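Long-range contacts in putative molybdenum carrier protein (Syntrophus aciditrophicus SB, PDB 3IMK), which is a putative molybdenum carrier of the Rossmann-like SLOG clan and may bind molybdenum, its function being otherwise unknown: residues A[8-13]-A[129-134]; A[32-37]-A[53-58]. One frame throughout, in Å; residues are numbered along the deposited sequence.

Interaction 1 (A[8-13]-A[129-134])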
# COMPACT_ATOMS: atom_id res chain seq x y z
N ILE A 8 -4.47 9.98 -8.62
CA ILE A 8 -3.92 9.64 -7.32
C ILE A 8 -3.37 10.90 -6.66
O ILE A 8 -2.30 11.41 -7.05
CB ILE A 8 -2.84 8.53 -7.42
CG1 ILE A 8 -3.39 7.30 -8.13
CG2 ILE A 8 -2.29 8.12 -6.04
CD1 ILE A 8 -4.62 6.68 -7.52
N THR A 9 -4.12 11.42 -5.69
CA THR A 9 -3.76 12.63 -4.99
C THR A 9 -2.94 12.36 -3.75
O THR A 9 -2.32 13.26 -3.20
CB THR A 9 -5.01 13.41 -4.59
OG1 THR A 9 -5.79 12.55 -3.72
CG2 THR A 9 -5.82 13.83 -5.85
N LYS A 10 -2.95 11.12 -3.27
CA LYS A 10 -2.18 10.76 -2.06
C LYS A 10 -1.99 9.24 -1.99
O LYS A 10 -2.95 8.49 -2.27
CB LYS A 10 -2.87 11.24 -0.79
CG LYS A 10 -2.03 11.17 0.51
CD LYS A 10 -2.80 11.70 1.72
CE LYS A 10 -1.94 11.77 3.01
NZ LYS A 10 -2.48 12.53 4.23
N ILE A 11 -0.78 8.81 -1.63
CA ILE A 11 -0.45 7.42 -1.32
C ILE A 11 -0.21 7.33 0.15
O ILE A 11 0.53 8.15 0.70
CB ILE A 11 0.76 6.93 -2.11
CG1 ILE A 11 0.37 6.76 -3.60
CG2 ILE A 11 1.30 5.58 -1.53
CD1 ILE A 11 1.56 6.56 -4.57
N ILE A 12 -0.83 6.35 0.82
CA ILE A 12 -0.51 6.11 2.20
C ILE A 12 -0.07 4.66 2.46
O ILE A 12 -0.40 3.77 1.69
CB ILE A 12 -1.67 6.49 3.16
CG1 ILE A 12 -2.87 5.54 3.11
CG2 ILE A 12 -2.16 7.94 2.90
CD1 ILE A 12 -3.90 5.79 4.27
N SER A 13 0.62 4.45 3.58
CA SER A 13 0.90 3.10 4.03
C SER A 13 1.25 3.13 5.51
O SER A 13 1.32 4.17 6.12
CB SER A 13 2.07 2.50 3.25
OG SER A 13 3.33 2.97 3.76
N ILE A 129 -10.79 6.06 -6.90
CA ILE A 129 -9.84 6.00 -5.80
C ILE A 129 -8.80 7.09 -6.02
O ILE A 129 -8.10 7.07 -7.03
CB ILE A 129 -9.19 4.63 -5.74
CG1 ILE A 129 -10.24 3.61 -5.27
CG2 ILE A 129 -7.96 4.66 -4.75
CD1 ILE A 129 -9.89 2.18 -5.61
N GLN A 130 -8.72 8.03 -5.08
CA GLN A 130 -7.71 9.09 -5.14
C GLN A 130 -6.67 9.02 -4.03
O GLN A 130 -5.50 9.30 -4.25
CB GLN A 130 -8.42 10.44 -5.14
CG GLN A 130 -9.33 10.72 -6.36
CD GLN A 130 -9.84 12.17 -6.45
OE1 GLN A 130 -9.61 12.99 -5.58
NE2 GLN A 130 -10.56 12.44 -7.50
N VAL A 131 -7.10 8.68 -2.81
CA VAL A 131 -6.24 8.40 -1.68
C VAL A 131 -6.10 6.89 -1.61
O VAL A 131 -7.11 6.17 -1.32
CB VAL A 131 -6.78 8.96 -0.37
CG1 VAL A 131 -5.84 8.61 0.79
CG2 VAL A 131 -7.00 10.52 -0.46
N LEU A 132 -4.92 6.40 -2.00
CA LEU A 132 -4.66 5.00 -2.14
C LEU A 132 -3.78 4.45 -1.05
O LEU A 132 -2.63 4.89 -0.93
CB LEU A 132 -4.00 4.75 -3.49
CG LEU A 132 -3.58 3.32 -3.83
CD1 LEU A 132 -4.79 2.38 -3.88
CD2 LEU A 132 -2.84 3.29 -5.19
N ASN A 133 -4.30 3.51 -0.25
CA ASN A 133 -3.51 2.77 0.75
C ASN A 133 -2.85 1.58 0.05
O ASN A 133 -3.51 0.89 -0.71
CB ASN A 133 -4.44 2.27 1.83
CG ASN A 133 -3.75 1.45 2.92
OD1 ASN A 133 -2.64 1.79 3.34
ND2 ASN A 133 -4.42 0.43 3.43
N ILE A 134 -1.55 1.42 0.27
CA ILE A 134 -0.79 0.33 -0.35
C ILE A 134 -0.22 -0.48 0.80
O ILE A 134 0.43 0.04 1.71
CB ILE A 134 0.30 0.84 -1.30
CG1 ILE A 134 -0.36 1.71 -2.36
CG2 ILE A 134 1.07 -0.38 -1.90
CD1 ILE A 134 0.63 2.34 -3.39
O HOH W 1 -8.30 13.26 -3.06
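Gln130 O is gripped by two backbone amides of the other segment: Thr9 N at 2.9 Å and Lys10 N at 3.3 Å, both reaching it from the same face of its carbonyl plane. This fork opens a parallel pairing of strands 10-12 and 131-134, inner strands of the all-parallel sheet of a Rossmann-like alpha/beta fold. Beyond it the bonds alternate between the strands: Leu132 N to Lys10 O, Ile12 N to Leu132 O, Ile134 N to Ile12 O. CA-H...O contacts run beside them, Val131 CA coming within 3.3 Å of Lys10 O. On the face carrying Ile11 and Leu132, Ile11 CG2 meets Ile134 CD1 at 3.8 Å, and Ala23 of helix 19-29 packs on both isoleucines. The other face carries Lys10, Val131, Ile12 and Asn133. Ile12 turns CG1 between its own N and carbonyl carbon (chi1 72°), which lays CG1 3.8 Å from Asn133 OD1, while Asn133 ND2 is hydrogen-bonded to Thr77 OG1 of the next strand. At the exposed end, a water spans the side chains, 2.7 Å from Thr9 OG1 and donating to Gln130 OE1 at 2.9 Å.

Interaction 2 (A[32-37]-A[53-58]); sequences IPYGGW and YQLQEM
Gln56 folds its side-chain amide back to do a backbone's work: OE1 accepts a hydrogen bond from Gly36 N at 3.0 Å, while its own backbone N gives a nearly straight bond (171°) to Gly36 O at 2.9 Å. The bend at chi2 (72°) brings the amide alongside Gly36, OE1 facing its N-H, so that one glutamine holds both the N-H and the C=O of that glycine. Gly36 has backbone angles that call for glycine, and at Gly35 a beta-carbon would sit tightly against OE1. A water donates to Tyr34 O and Gln54 O and accepts from Gln56 NE2, filling in where the two chains splay apart. There Tyr34 reaches across, its hydroxyl accepting a hydrogen bond from Gln54 N at 3.0 Å, with Leu55 CD2 near the plane of its ring at the edge. A phenylalanine at Tyr34 would keep the ring but would probably leave Gln54 N without this acceptor. At the other end the Trp37 ring takes Gln56 CB over one face, a CH-pi contact 4.0 Å from the six-membered centroid and offset toward the rim. The selenium of Met58, a selenomethionine, approaches the same ring obliquely in a Met-aromatic contact, SE lying 3.6 Å from Trp37 CE3. The parallel pairing, with Trp37 opposite Gln56, attaches the short outermost strand 56-57 to strand 34-38. Tyr34 and Tyr53 rest on helix 19-29, whereas Trp37 and Met58 meet helix 63-72, where Lys69 makes a cation-pi contact with the Trp37 ring.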
# COMPACT_ATOMS: atom_id res chain seq x y z
N ILE A 32 4.28 12.66 -5.37
CA ILE A 32 2.88 12.43 -5.02
C ILE A 32 2.76 12.62 -3.51
O ILE A 32 3.58 12.05 -2.77
CB ILE A 32 2.43 11.01 -5.42
CG1 ILE A 32 2.60 10.83 -6.94
CG2 ILE A 32 0.99 10.73 -4.96
CD1 ILE A 32 2.38 9.38 -7.40
N PRO A 33 1.79 13.43 -3.02
CA PRO A 33 1.60 13.56 -1.57
C PRO A 33 1.46 12.19 -0.92
O PRO A 33 0.91 11.27 -1.53
CB PRO A 33 0.30 14.36 -1.47
CG PRO A 33 0.32 15.19 -2.75
CD PRO A 33 0.79 14.24 -3.78
N TYR A 34 1.93 12.08 0.31
CA TYR A 34 1.85 10.82 1.01
C TYR A 34 1.60 11.04 2.49
O TYR A 34 1.69 12.16 3.02
CB TYR A 34 3.12 9.98 0.78
CG TYR A 34 4.29 10.49 1.52
CD1 TYR A 34 4.55 10.10 2.84
CD2 TYR A 34 5.15 11.43 0.97
CE1 TYR A 34 5.64 10.63 3.54
CE2 TYR A 34 6.21 11.96 1.65
CZ TYR A 34 6.44 11.57 2.96
OH TYR A 34 7.51 12.11 3.69
N GLY A 35 1.26 9.93 3.16
CA GLY A 35 1.09 9.91 4.59
C GLY A 35 0.90 8.48 5.05
O GLY A 35 1.27 7.53 4.37
N GLY A 36 0.29 8.34 6.23
CA GLY A 36 -0.01 7.02 6.75
C GLY A 36 0.09 6.97 8.25
O GLY A 36 0.86 7.71 8.89
N TRP A 37 -0.64 6.05 8.82
CA TRP A 37 -0.62 5.78 10.24
C TRP A 37 0.38 4.69 10.56
O TRP A 37 0.41 3.65 9.93
CB TRP A 37 -1.99 5.33 10.68
CG TRP A 37 -3.00 6.43 10.54
CD1 TRP A 37 -3.87 6.62 9.49
CD2 TRP A 37 -3.24 7.50 11.46
NE1 TRP A 37 -4.67 7.76 9.71
CE2 TRP A 37 -4.30 8.30 10.93
CE3 TRP A 37 -2.72 7.82 12.71
CZ2 TRP A 37 -4.81 9.41 11.60
CZ3 TRP A 37 -3.19 8.95 13.36
CH2 TRP A 37 -4.21 9.73 12.81
N TYR A 53 10.35 10.51 6.69
CA TYR A 53 8.97 10.22 6.28
C TYR A 53 7.96 10.91 7.21
O TYR A 53 7.97 10.70 8.43
CB TYR A 53 8.70 8.71 6.35
CG TYR A 53 9.57 7.86 5.44
CD1 TYR A 53 9.28 7.70 4.10
CD2 TYR A 53 10.70 7.22 5.94
CE1 TYR A 53 10.09 6.91 3.26
CE2 TYR A 53 11.48 6.44 5.13
CZ TYR A 53 11.17 6.28 3.79
OH TYR A 53 11.97 5.50 3.00
N GLN A 54 7.10 11.74 6.60
CA GLN A 54 6.08 12.48 7.34
C GLN A 54 4.87 11.58 7.56
O GLN A 54 4.10 11.35 6.60
CB GLN A 54 5.72 13.78 6.60
CG GLN A 54 6.93 14.69 6.37
CD GLN A 54 7.61 15.11 7.66
OE1 GLN A 54 7.00 15.78 8.50
NE2 GLN A 54 8.87 14.69 7.84
N LEU A 55 4.79 10.98 8.75
CA LEU A 55 3.74 9.99 9.08
C LEU A 55 3.09 10.32 10.40
O LEU A 55 3.61 11.16 11.14
CB LEU A 55 4.31 8.58 9.10
CG LEU A 55 5.01 8.19 7.78
CD1 LEU A 55 5.78 6.94 7.95
CD2 LEU A 55 4.00 7.93 6.66
N GLN A 56 1.98 9.65 10.71
CA GLN A 56 1.22 10.00 11.91
C GLN A 56 1.17 8.80 12.86
O GLN A 56 0.83 7.69 12.46
CB GLN A 56 -0.20 10.38 11.46
CG GLN A 56 -0.28 11.61 10.45
CD GLN A 56 0.22 11.39 8.96
OE1 GLN A 56 -0.24 10.50 8.25
NE2 GLN A 56 1.11 12.28 8.48
N GLU A 57 1.50 9.01 14.14
CA GLU A 57 1.49 7.94 15.12
C GLU A 57 0.09 7.67 15.68
O GLU A 57 -0.64 8.62 16.01
CB GLU A 57 2.47 8.24 16.27
CG GLU A 57 3.91 8.15 15.90
CD GLU A 57 4.83 8.48 17.08
OE1 GLU A 57 4.62 7.95 18.19
OE2 GLU A 57 5.80 9.24 16.87
N MSE A 58 -0.19 6.38 15.84
CA MSE A 58 -1.40 5.89 16.54
C MSE A 58 -1.20 5.99 18.06
O MSE A 58 -0.07 6.16 18.55
CB MSE A 58 -1.70 4.45 16.17
CG MSE A 58 -2.04 4.25 14.72
SE MSE A 58 -3.92 4.93 14.40
CE MSE A 58 -4.92 3.51 15.31
O HOH W 2 2.31 13.06 5.52

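How the interactions relate
Both contacts belong to one parallel sheet, with strands in the order 56-57, 34-38, 10-12, 131-135, and sit on either side of the 10-12/34-38 pair; their centres lie 11 Å apart. Ile11 joins them: Ile11 N is 3.0 Å from Pro33 O and Ile11 O 3.1 Å from Gly35 N, both probable hydrogen bonds. Interaction 2 is nested within the loop that interaction 1 closes. Asn70 of helix 63-72 packs on Ile12 and Asn133 and takes a hydrogen bond from Trp37 N through its OD1. Trp37 and Met58 line the pocket of a bound polyether, about 3 Å from the Trp37 side chain at the nearest atoms; Lys10 NZ hydrogen-bonds to a tetraethylene glycol. Both ligands are probably from the crystallisation liquor.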